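Side-chain contacts in putative uncharacterized protein (Coprinopsis cinerea, PDB 3W9A), which probably hydrolyses beta-glucans, being the beta-jelly-roll catalytic domain of a glycoside hydrolase family 131 protein: residues A[19-23]-A[24-28]; A[45-48]-A[49-52]; A[117-121]-A[122-126]; A[150-154]-A[155-159]; A[221-224]-A[225-229]. One frame throughout, in Å; residues are numbered along the deposited sequence.

Contact 1 of 5, residues A[19-23]-A[24-28]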
# COMPACT_ATOMS: atom_id res chain seq x y z
N ASP A 19 -7.01 -16.65 3.48
CA ASP A 19 -8.36 -17.19 3.73
C ASP A 19 -8.60 -17.66 5.17
O ASP A 19 -9.72 -17.94 5.54
CB ASP A 19 -8.69 -18.33 2.75
CG ASP A 19 -8.71 -17.88 1.29
OD1 ASP A 19 -9.03 -16.70 1.02
OD2 ASP A 19 -8.40 -18.69 0.39
N ARG A 20 -7.55 -17.78 5.97
CA ARG A 20 -7.74 -18.19 7.37
C ARG A 20 -8.54 -17.14 8.14
O ARG A 20 -9.29 -17.47 9.04
CB ARG A 20 -6.41 -18.42 8.07
CG ARG A 20 -5.76 -19.75 7.74
CD ARG A 20 -4.69 -20.11 8.76
NE ARG A 20 -3.56 -19.16 8.69
CZ ARG A 20 -2.47 -19.33 7.95
NH1 ARG A 20 -2.31 -20.42 7.21
NH2 ARG A 20 -1.51 -18.40 7.96
N TRP A 21 -8.37 -15.88 7.77
CA TRP A 21 -9.07 -14.80 8.43
C TRP A 21 -10.57 -14.81 8.12
O TRP A 21 -10.98 -15.11 6.99
CB TRP A 21 -8.45 -13.46 8.00
CG TRP A 21 -9.05 -12.29 8.68
CD1 TRP A 21 -8.59 -11.69 9.82
CD2 TRP A 21 -10.22 -11.58 8.29
NE1 TRP A 21 -9.41 -10.63 10.15
CE2 TRP A 21 -10.42 -10.54 9.23
CE3 TRP A 21 -11.11 -11.69 7.21
CZ2 TRP A 21 -11.48 -9.64 9.14
CZ3 TRP A 21 -12.15 -10.80 7.12
CH2 TRP A 21 -12.33 -9.78 8.09
N SER A 22 -11.38 -14.44 9.11
CA SER A 22 -12.79 -14.15 8.91
C SER A 22 -13.25 -13.19 10.00
O SER A 22 -12.51 -12.94 10.96
CB SER A 22 -13.63 -15.43 8.94
OG SER A 22 -13.65 -16.04 10.22
N TRP A 23 -14.47 -12.66 9.85
CA TRP A 23 -15.04 -11.76 10.85
C TRP A 23 -15.22 -12.46 12.19
O TRP A 23 -15.06 -11.84 13.23
CB TRP A 23 -16.37 -11.17 10.39
CG TRP A 23 -16.19 -10.15 9.32
CD1 TRP A 23 -16.66 -10.21 8.04
CD2 TRP A 23 -15.46 -8.93 9.43
NE1 TRP A 23 -16.27 -9.08 7.35
CE2 TRP A 23 -15.53 -8.29 8.19
CE3 TRP A 23 -14.75 -8.32 10.47
CZ2 TRP A 23 -14.90 -7.07 7.95
CZ3 TRP A 23 -14.14 -7.09 10.24
CH2 TRP A 23 -14.22 -6.49 8.98
N ALA A 24 -15.54 -13.75 12.14
CA ALA A 24 -15.67 -14.57 13.35
C ALA A 24 -14.32 -15.04 13.91
O ALA A 24 -14.24 -15.41 15.09
CB ALA A 24 -16.54 -15.79 13.06
N ASN A 25 -13.28 -15.02 13.08
CA ASN A 25 -11.96 -15.57 13.43
C ASN A 25 -10.87 -14.66 12.87
O ASN A 25 -10.28 -14.91 11.81
CB ASN A 25 -11.81 -16.97 12.86
CG ASN A 25 -10.53 -17.64 13.30
OD1 ASN A 25 -10.14 -17.57 14.46
ND2 ASN A 25 -9.87 -18.31 12.36
N GLN A 26 -10.62 -13.58 13.61
CA GLN A 26 -9.84 -12.48 13.08
C GLN A 26 -8.37 -12.71 13.39
O GLN A 26 -7.75 -11.95 14.15
CB GLN A 26 -10.36 -11.14 13.61
CG GLN A 26 -11.74 -10.80 13.10
CD GLN A 26 -12.33 -9.55 13.72
OE1 GLN A 26 -13.54 -9.47 13.96
NE2 GLN A 26 -11.48 -8.58 13.97
N VAL A 27 -7.83 -13.74 12.75
CA VAL A 27 -6.45 -14.18 12.94
C VAL A 27 -5.49 -13.48 11.99
O VAL A 27 -5.90 -12.90 10.98
CB VAL A 27 -6.31 -15.72 12.86
CG1 VAL A 27 -7.14 -16.36 13.96
CG2 VAL A 27 -6.71 -16.28 11.48
N GLY A 28 -4.22 -13.53 12.34
CA GLY A 28 -3.15 -12.99 11.51
C GLY A 28 -3.12 -11.47 11.57
O GLY A 28 -3.67 -10.85 12.48
O HOH W 1 -16.81 -14.93 9.76
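Ser22 and Asn25 meet across a surface loop that contains an inverse gamma turn centred on Gln26 and leads from helix 15-18 into strand 30-34 of the jelly roll. Ser22 N donates to Asn25 O at 3.0 Å, with an N-H...O angle of 159°. In the return direction Asn25 N makes two weak bonds, to Ser22 O and to Ser22 OG. The hydroxyl reaches it because chi1 of 67° sets OG between the backbone N and the carbonyl carbon, where it also rests 3.3 Å from Asn25 CB. Asn25 O is used further: Val27 N closes the gamma turn on it with a weak bond, and Trp21 CA makes a C-H...O contact with it at 3.6 Å. A water accepts from Ala24 N and makes a weak bond with Ser22 OG. Asn25 ND2 adds a weak, long bond to Arg20 O at 3.5 Å.

Beyond these polar links, the Trp21 side chain runs alongside that of Gln26 and points the same way, while its CH2 stands over the centre of the Trp23 indole. Gln84 takes the NE1 proton of Trp21, and Asp17 pairs with the guanidinium of Arg20. At the edge of the Trp21 indole, near its plane, Val27 O lies 3.2 Å from CD1.

Contact 2 of 5, residues A[45-48]-A[49-52]; sequences NLDP and SYKN
The Tyr50 ring carries Asp47 CB over the centre of one face, a CH-pi contact whose modelled closeness is doubtful, and has Asn45 O at its edge, 3.5 Å from Tyr50 CD2. With chi1 at -61°, Tyr50 CG lies anti to its own carbonyl carbon, and the ring is laid back along strand residues 45-47. The Asp47 carboxylate is engaged separately: Asp47 OD1 accepts from Ser49 OG at 2.6 Å and from Ser49 N at 3.0 Å, the two donors arriving on the anti side from opposite faces of the carboxylate plane. The second bond makes an Asx turn, and the chain is drawn round further by Tyr50 N, which donates to Asp47 O at 2.9 Å. A leucine in place of Tyr50 would probably leave Asp47 CB without a ring face and Tyr216 without its edge-to-face partner. Farther along, Lys51 CG packs 3.2 Å from Pro48 O, while its amino group bonds to the carbonyls of Glu58 and Ile55. The turn thus ends strand 44-47, which pairs with strand 61-66; Leu46 leans on Phe18 of helix 15-18, Tyr50 meets Tyr216 of strand 213-224, and Asn52 N bonds to Ser218 of that strand.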
# COMPACT_ATOMS: atom_id res chain seq x y z
N ASN A 45 -1.10 -13.02 -4.63
CA ASN A 45 -0.05 -14.01 -4.78
C ASN A 45 1.24 -13.55 -4.13
O ASN A 45 1.53 -12.36 -4.05
CB ASN A 45 0.17 -14.33 -6.26
CG ASN A 45 -1.02 -15.00 -6.88
OD1 ASN A 45 -1.87 -14.34 -7.50
ND2 ASN A 45 -1.15 -16.30 -6.64
N LEU A 46 2.02 -14.53 -3.69
CA LEU A 46 3.21 -14.31 -2.89
C LEU A 46 4.42 -15.00 -3.52
O LEU A 46 4.29 -16.12 -4.02
CB LEU A 46 2.97 -14.88 -1.50
CG LEU A 46 1.77 -14.29 -0.74
CD1 LEU A 46 0.97 -15.36 -0.00
CD2 LEU A 46 2.24 -13.20 0.22
N ASP A 47 5.58 -14.33 -3.51
CA ASP A 47 6.79 -14.82 -4.17
C ASP A 47 8.01 -14.01 -3.76
O ASP A 47 7.90 -12.79 -3.56
CB ASP A 47 6.61 -14.75 -5.70
CG ASP A 47 7.61 -15.60 -6.47
OD1 ASP A 47 8.67 -15.07 -6.91
OD2 ASP A 47 7.34 -16.81 -6.62
N PRO A 48 9.18 -14.65 -3.67
CA PRO A 48 10.38 -13.91 -3.36
C PRO A 48 10.70 -12.80 -4.35
O PRO A 48 11.25 -11.78 -3.96
CB PRO A 48 11.47 -14.99 -3.36
CG PRO A 48 10.86 -16.17 -4.03
CD PRO A 48 9.42 -16.10 -3.65
N SER A 49 10.34 -12.98 -5.63
CA SER A 49 10.60 -11.95 -6.63
C SER A 49 9.61 -10.79 -6.54
O SER A 49 9.73 -9.79 -7.27
CB SER A 49 10.55 -12.56 -8.04
OG SER A 49 9.25 -12.99 -8.38
N TYR A 50 8.63 -10.90 -5.66
CA TYR A 50 7.60 -9.85 -5.55
C TYR A 50 7.98 -8.77 -4.54
O TYR A 50 7.20 -7.84 -4.29
CB TYR A 50 6.24 -10.45 -5.18
CG TYR A 50 5.65 -11.45 -6.16
CD1 TYR A 50 6.17 -11.62 -7.45
CD2 TYR A 50 4.56 -12.22 -5.81
CE1 TYR A 50 5.61 -12.53 -8.34
CE2 TYR A 50 4.00 -13.12 -6.69
CZ TYR A 50 4.54 -13.27 -7.94
OH TYR A 50 3.97 -14.17 -8.79
N LYS A 51 9.16 -8.89 -3.93
CA LYS A 51 9.56 -7.93 -2.92
C LYS A 51 10.66 -7.01 -3.42
O LYS A 51 11.34 -7.28 -4.41
CB LYS A 51 9.97 -8.60 -1.60
CG LYS A 51 11.17 -9.51 -1.68
CD LYS A 51 11.85 -9.67 -0.32
CE LYS A 51 13.36 -9.51 -0.47
NZ LYS A 51 14.11 -10.13 0.65
N ASN A 52 10.80 -5.91 -2.71
CA ASN A 52 11.95 -5.06 -2.88
C ASN A 52 13.15 -5.84 -2.37
O ASN A 52 13.25 -6.08 -1.18
CB ASN A 52 11.78 -3.75 -2.11
CG ASN A 52 12.97 -2.83 -2.26
OD1 ASN A 52 14.05 -3.29 -2.61
ND2 ASN A 52 12.78 -1.55 -2.05

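Contact 3 of 5, residues A[117-121]-A[122-126]; sequences MFFES and HFTEL
Phe119 and Phe123 form an offset stack, centroids 4.3 Å apart and planes at 25°, with Phe123 CE2 over the face of Phe119 and 3.3 Å from its CG. Phe123 CG is tucked between its backbone N and C (chi1 80°), which turns the ring back onto Phe119. Thr124 CG2 fills the edge of Phe119, 3.6 Å from CE2, while Ser121 OG lies at the edge of Phe123. An alanine in place of Phe119 is likely to open a gap against Phe123 and the Thr124 methyl, leaving the Phe123 ring freer to turn. Phe118 and His122 run side by side, their planes nearly parallel but slid so far apart (centroids 5.2 Å) that they barely overlap. The imidazole is fixed by His122 ND1, which donates to Glu125 OE1 at 2.7 Å and 166°. The carboxylate oxygen sits in the imidazole plane but is met from above its own plane, and it also touches Phe118 CB at 3.4 Å. Glycerols, probably from the crystallisation liquor, bond to His122 NE2 and Glu120 OE1. His122 N donates to Phe119 O at 2.8 Å, closing the type I beta turn of the hairpin of strands 114-119 and 124-128.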
# COMPACT_ATOMS: atom_id res chain seq x y z
N MSE A 117 -3.15 2.34 -1.72
CA MSE A 117 -2.60 2.58 -0.38
C MSE A 117 -3.32 3.75 0.27
O MSE A 117 -2.72 4.71 0.71
CB MSE A 117 -1.08 2.77 -0.47
CG MSE A 117 -0.31 1.67 -1.22
SE MSE A 117 -0.57 -0.16 -0.48
CE MSE A 117 -0.24 0.30 1.41
N PHE A 118 -4.65 3.64 0.35
CA PHE A 118 -5.51 4.74 0.75
C PHE A 118 -6.26 4.44 2.03
O PHE A 118 -6.66 3.30 2.28
CB PHE A 118 -6.53 5.09 -0.34
CG PHE A 118 -7.44 3.95 -0.77
CD1 PHE A 118 -8.67 3.74 -0.15
CD2 PHE A 118 -7.11 3.15 -1.85
CE1 PHE A 118 -9.51 2.70 -0.57
CE2 PHE A 118 -7.94 2.12 -2.27
CZ PHE A 118 -9.14 1.90 -1.65
N PHE A 119 -6.47 5.49 2.83
CA PHE A 119 -7.43 5.42 3.92
C PHE A 119 -8.83 5.55 3.34
O PHE A 119 -8.99 6.13 2.27
CB PHE A 119 -7.20 6.54 4.93
CG PHE A 119 -5.98 6.35 5.75
CD1 PHE A 119 -6.02 5.66 6.93
CD2 PHE A 119 -4.77 6.88 5.33
CE1 PHE A 119 -4.89 5.47 7.69
CE2 PHE A 119 -3.63 6.72 6.08
CZ PHE A 119 -3.69 6.02 7.27
N GLU A 120 -9.82 5.02 4.06
CA GLU A 120 -11.23 5.08 3.63
C GLU A 120 -11.66 6.49 3.22
O GLU A 120 -12.31 6.69 2.19
CB GLU A 120 -12.15 4.53 4.73
CG GLU A 120 -13.64 4.61 4.45
CD GLU A 120 -14.11 3.68 3.35
OE1 GLU A 120 -13.35 2.87 2.79
OE2 GLU A 120 -15.30 3.75 3.04
N SER A 121 -11.26 7.48 4.03
CA SER A 121 -11.61 8.88 3.79
C SER A 121 -10.74 9.56 2.72
O SER A 121 -10.96 10.72 2.38
CB SER A 121 -11.46 9.66 5.09
OG SER A 121 -10.08 9.79 5.43
N HIS A 122 -9.74 8.84 2.22
CA HIS A 122 -8.79 9.34 1.22
C HIS A 122 -8.04 10.58 1.69
O HIS A 122 -7.59 11.39 0.87
CB HIS A 122 -9.51 9.63 -0.09
CG HIS A 122 -10.26 8.45 -0.63
ND1 HIS A 122 -9.66 7.48 -1.41
CD2 HIS A 122 -11.56 8.09 -0.51
CE1 HIS A 122 -10.56 6.57 -1.74
NE2 HIS A 122 -11.72 6.92 -1.21
N PHE A 123 -7.86 10.72 3.01
CA PHE A 123 -7.17 11.89 3.52
C PHE A 123 -5.71 11.85 3.07
O PHE A 123 -5.07 12.89 2.97
CB PHE A 123 -7.34 12.04 5.05
CG PHE A 123 -6.43 11.17 5.88
CD1 PHE A 123 -5.13 11.52 6.10
CD2 PHE A 123 -6.93 10.02 6.51
CE1 PHE A 123 -4.31 10.75 6.89
CE2 PHE A 123 -6.12 9.24 7.30
CZ PHE A 123 -4.80 9.59 7.49
N THR A 124 -5.18 10.65 2.83
CA THR A 124 -3.93 10.48 2.08
C THR A 124 -4.00 9.19 1.31
O THR A 124 -4.66 8.23 1.73
CB THR A 124 -2.68 10.54 2.99
OG1 THR A 124 -1.49 10.75 2.20
CG2 THR A 124 -2.54 9.27 3.84
N GLU A 125 -3.30 9.17 0.17
CA GLU A 125 -3.29 8.04 -0.73
C GLU A 125 -2.36 8.32 -1.89
O GLU A 125 -1.87 9.44 -2.09
CB GLU A 125 -4.69 7.77 -1.30
CG GLU A 125 -5.23 8.90 -2.20
CD GLU A 125 -6.69 8.70 -2.58
OE1 GLU A 125 -7.18 7.54 -2.54
OE2 GLU A 125 -7.35 9.72 -2.89
N LEU A 126 -2.15 7.28 -2.69
CA LEU A 126 -1.45 7.42 -3.94
C LEU A 126 -2.49 7.25 -5.01
O LEU A 126 -3.45 6.49 -4.84
CB LEU A 126 -0.38 6.33 -4.09
CG LEU A 126 0.83 6.35 -3.13
CD1 LEU A 126 1.70 5.12 -3.32
CD2 LEU A 126 1.66 7.61 -3.29

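Contact 4 of 5, residues A[150-154]-A[155-159]; sequences PFTAD and TWFNF
Thr152 to Thr155 is a type II beta turn, closed by a weak bond from Thr155 N to Thr152 O at 3.4 Å. Asp154 takes its third position with phi of 68°, as this turn type requires. Over the turn, Thr152 CB rests 3.5 Å from Thr155 OG1. Chi1 of -59° sets that OG1 beside the backbone N and swings the Thr155 methyl CG2 the other way, over one face of the Phe157 ring, 3.6 Å above its plane but toward the rim. The turn delivers the chain from strand 144-150, which lies in one sheet of the jelly roll, to strand 157-164 in the other, and it is at this sheet-to-sheet crossing that the aromatic side chains converge. Phe151 and Phe157 meet obliquely, planes at 62°: Phe157 CE2 comes to the edge of the Phe151 ring, 3.7 Å from CD2. Phe157 CZ also reaches Pro150 O at 3.5 Å, beside the inverse gamma turn centred on Phe151. Tyr128 packs edge-to-face with Phe151, and Trp215 adds a further ring. A water at the edge of Phe157 lies within bonding reach of Thr152 O, at 2.7 Å, and of Thr155 O, though acceptors around it outnumber its protons.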
# COMPACT_ATOMS: atom_id res chain seq x y z
N PRO A 150 7.47 9.76 -12.29
CA PRO A 150 7.17 8.77 -13.30
C PRO A 150 7.14 7.35 -12.73
O PRO A 150 8.07 6.94 -12.05
CB PRO A 150 8.32 8.96 -14.28
CG PRO A 150 8.55 10.44 -14.26
CD PRO A 150 8.33 10.84 -12.82
N PHE A 151 6.07 6.61 -12.99
CA PHE A 151 5.93 5.26 -12.44
C PHE A 151 6.73 4.28 -13.33
O PHE A 151 6.17 3.51 -14.11
CB PHE A 151 4.44 4.89 -12.33
CG PHE A 151 4.14 3.68 -11.47
CD1 PHE A 151 2.89 3.08 -11.52
CD2 PHE A 151 5.08 3.15 -10.60
CE1 PHE A 151 2.59 1.99 -10.72
CE2 PHE A 151 4.79 2.04 -9.82
CZ PHE A 151 3.54 1.47 -9.88
N THR A 152 8.05 4.31 -13.17
CA THR A 152 8.97 3.52 -13.97
C THR A 152 8.81 2.04 -13.67
O THR A 152 8.80 1.64 -12.50
CB THR A 152 10.43 3.91 -13.69
OG1 THR A 152 10.56 5.34 -13.66
CG2 THR A 152 11.34 3.37 -14.76
N ALA A 153 8.71 1.23 -14.73
CA ALA A 153 8.63 -0.22 -14.59
C ALA A 153 9.85 -0.76 -13.85
O ALA A 153 10.97 -0.32 -14.07
CB ALA A 153 8.50 -0.89 -15.96
N ASP A 154 9.59 -1.69 -12.93
CA ASP A 154 10.62 -2.37 -12.13
C ASP A 154 11.39 -1.56 -11.09
O ASP A 154 12.22 -2.10 -10.38
CB ASP A 154 11.54 -3.19 -13.04
CG ASP A 154 10.83 -4.40 -13.62
OD1 ASP A 154 10.54 -4.39 -14.82
OD2 ASP A 154 10.48 -5.33 -12.85
N THR A 155 11.09 -0.28 -10.97
CA THR A 155 11.65 0.53 -9.91
C THR A 155 10.83 0.35 -8.63
O THR A 155 9.60 0.35 -8.68
CB THR A 155 11.70 1.99 -10.35
OG1 THR A 155 12.51 2.08 -11.54
CG2 THR A 155 12.28 2.85 -9.28
N TRP A 156 11.49 0.15 -7.50
CA TRP A 156 10.77 -0.06 -6.24
C TRP A 156 10.65 1.29 -5.59
O TRP A 156 11.65 1.92 -5.30
CB TRP A 156 11.46 -1.07 -5.33
CG TRP A 156 11.02 -2.47 -5.56
CD1 TRP A 156 11.68 -3.46 -6.28
CD2 TRP A 156 9.80 -3.07 -5.09
NE1 TRP A 156 10.93 -4.62 -6.26
CE2 TRP A 156 9.78 -4.40 -5.55
CE3 TRP A 156 8.71 -2.60 -4.34
CZ2 TRP A 156 8.72 -5.28 -5.27
CZ3 TRP A 156 7.66 -3.48 -4.05
CH2 TRP A 156 7.67 -4.80 -4.52
N PHE A 157 9.42 1.74 -5.39
CA PHE A 157 9.13 3.02 -4.78
C PHE A 157 8.78 2.82 -3.33
O PHE A 157 7.78 2.16 -2.99
CB PHE A 157 8.03 3.72 -5.55
CG PHE A 157 8.44 4.12 -6.94
CD1 PHE A 157 9.14 5.31 -7.15
CD2 PHE A 157 8.17 3.30 -8.03
CE1 PHE A 157 9.55 5.68 -8.43
CE2 PHE A 157 8.56 3.66 -9.31
CZ PHE A 157 9.25 4.85 -9.51
N ASN A 158 9.64 3.36 -2.48
CA ASN A 158 9.51 3.26 -1.04
C ASN A 158 8.79 4.47 -0.55
O ASN A 158 9.09 5.58 -0.99
CB ASN A 158 10.87 3.21 -0.34
CG ASN A 158 11.80 2.19 -0.94
OD1 ASN A 158 12.95 2.50 -1.33
ND2 ASN A 158 11.33 0.95 -1.02
N PHE A 159 7.85 4.28 0.36
CA PHE A 159 7.14 5.38 0.98
C PHE A 159 6.96 5.18 2.46
O PHE A 159 6.88 4.04 2.96
CB PHE A 159 5.76 5.55 0.39
CG PHE A 159 5.75 5.89 -1.08
CD1 PHE A 159 5.96 7.19 -1.51
CD2 PHE A 159 5.50 4.91 -2.03
CE1 PHE A 159 5.93 7.52 -2.86
CE2 PHE A 159 5.46 5.22 -3.37
CZ PHE A 159 5.67 6.53 -3.79
O HOH W 2 7.56 0.26 -10.54

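Contact 5 of 5, residues A[221-224]-A[225-229]; sequences YIEE and GPITT
The bond pair between Glu223 and Thr228 is a local polar contact where the last residues of strand 213-224 meet the loop that follows, and it illustrates how one carboxylate can pin a returning chain. Thr228 N donates to Glu223 OE2 at 2.9 Å along an almost straight line, 176°, on the syn side and somewhat out of the carboxylate plane. Thr228 OG1 donates to Glu223 OE1 at 2.7 Å, using the syn lone pair of that oxygen. Both oxygens are therefore taken by a single residue, which fixes the rotation of the carboxylate. Glu223 CG is wedged beside both backbone N and carbonyl carbon (chi1 67°), and the extended chain beyond carries the acid group across to the loop. The oxygens have second partners elsewhere: His97 bonds to OE2 and the N-terminal amine of Gly1 to OE1, so the buried acid group has four hydrogen bonds. Ile227 CG1 lies 3.6 Å from Glu223 OE2. Tyr221 crosses Thr228 at about a right angle, its OH 3.6 Å from Thr228 CB, and Glu223 OE1 stands at the edge of the Tyr221 ring. A water donates to Glu224 OE2 and Gly225 O, just before the cis peptide of Pro226. Strand 213-224 runs here between strands 3-6 and 93-101, and the loop lays Ile227 against Phe95 and His97 of strand 93-101 and Trp173 of strand 169-176.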
# COMPACT_ATOMS: atom_id res chain seq x y z
N TYR A 221 4.51 -1.88 7.11
CA TYR A 221 4.40 -1.80 8.58
C TYR A 221 4.10 -0.38 9.05
O TYR A 221 4.15 0.57 8.26
CB TYR A 221 5.67 -2.33 9.28
CG TYR A 221 6.94 -1.49 9.15
CD1 TYR A 221 7.73 -1.56 8.01
CD2 TYR A 221 7.35 -0.64 10.19
CE1 TYR A 221 8.90 -0.80 7.89
CE2 TYR A 221 8.52 0.12 10.08
CZ TYR A 221 9.28 0.03 8.93
OH TYR A 221 10.42 0.78 8.82
N ILE A 222 3.80 -0.26 10.34
CA ILE A 222 3.46 1.01 10.96
C ILE A 222 4.27 1.11 12.24
O ILE A 222 4.23 0.21 13.08
CB ILE A 222 1.95 1.09 11.28
CG1 ILE A 222 1.13 1.09 9.97
CG2 ILE A 222 1.65 2.32 12.14
CD1 ILE A 222 -0.36 0.84 10.16
N GLU A 223 5.04 2.17 12.36
CA GLU A 223 5.92 2.34 13.51
C GLU A 223 5.69 3.69 14.17
O GLU A 223 5.16 4.62 13.57
CB GLU A 223 7.37 2.23 13.06
CG GLU A 223 7.80 3.39 12.16
CD GLU A 223 9.26 3.39 11.80
OE1 GLU A 223 10.07 2.79 12.53
OE2 GLU A 223 9.59 4.02 10.78
N GLU A 224 6.10 3.80 15.42
CA GLU A 224 6.22 5.11 16.04
C GLU A 224 7.49 5.77 15.54
O GLU A 224 8.31 5.16 14.86
CB GLU A 224 6.28 4.98 17.56
CG GLU A 224 5.04 4.38 18.17
CD GLU A 224 5.20 4.13 19.67
OE1 GLU A 224 4.19 3.72 20.29
OE2 GLU A 224 6.30 4.35 20.22
N GLY A 225 7.65 7.04 15.88
CA GLY A 225 8.90 7.75 15.62
C GLY A 225 9.99 7.33 16.60
O GLY A 225 9.70 6.67 17.60
N PRO A 226 11.25 7.69 16.31
CA PRO A 226 11.59 8.39 15.08
C PRO A 226 11.60 7.42 13.88
O PRO A 226 11.82 6.22 14.04
CB PRO A 226 12.98 8.95 15.37
CG PRO A 226 13.58 7.98 16.34
CD PRO A 226 12.44 7.36 17.11
N ILE A 227 11.34 7.96 12.70
CA ILE A 227 11.20 7.14 11.49
C ILE A 227 12.46 6.30 11.23
O ILE A 227 13.58 6.75 11.44
CB ILE A 227 10.84 8.01 10.26
CG1 ILE A 227 10.44 7.13 9.07
CG2 ILE A 227 11.99 8.93 9.85
CD1 ILE A 227 10.01 7.93 7.84
N THR A 228 12.25 5.06 10.79
CA THR A 228 13.33 4.23 10.26
C THR A 228 13.49 4.60 8.79
O THR A 228 12.57 4.39 7.99
CB THR A 228 12.98 2.74 10.38
OG1 THR A 228 12.67 2.42 11.74
CG2 THR A 228 14.16 1.88 9.90
N THR A 229 14.63 5.18 8.42
CA THR A 229 14.81 5.68 7.06
C THR A 229 15.49 4.62 6.20
O THR A 229 15.33 4.60 4.98
CB THR A 229 15.68 6.94 7.03
OG1 THR A 229 16.94 6.62 7.64
CG2 THR A 229 15.01 8.08 7.79
O HOH W 3 8.98 4.45 19.47

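Followed from the N terminus, the five contacts come strictly in series; none nests within or crosses another. Contact 1 closes the loop between helix 15-18 and strand 30-34, and contact 2 turns the chain out of strand 44-47. Contact 3 closes the hairpin of strands 114-119 and 124-128, contact 4 carries the chain from one sheet to the other, and contact 5 folds the loop after strand 213-224 back onto that strand. Contacts 2 and 4 touch, Tyr50 and Lys51 packing on Trp156; Leu126 of contact 3 meets Phe159 of contact 4 between the sheets. Contacts 1 and 4 lie on opposite sides of the chain's centre, their centres about 32 Å apart.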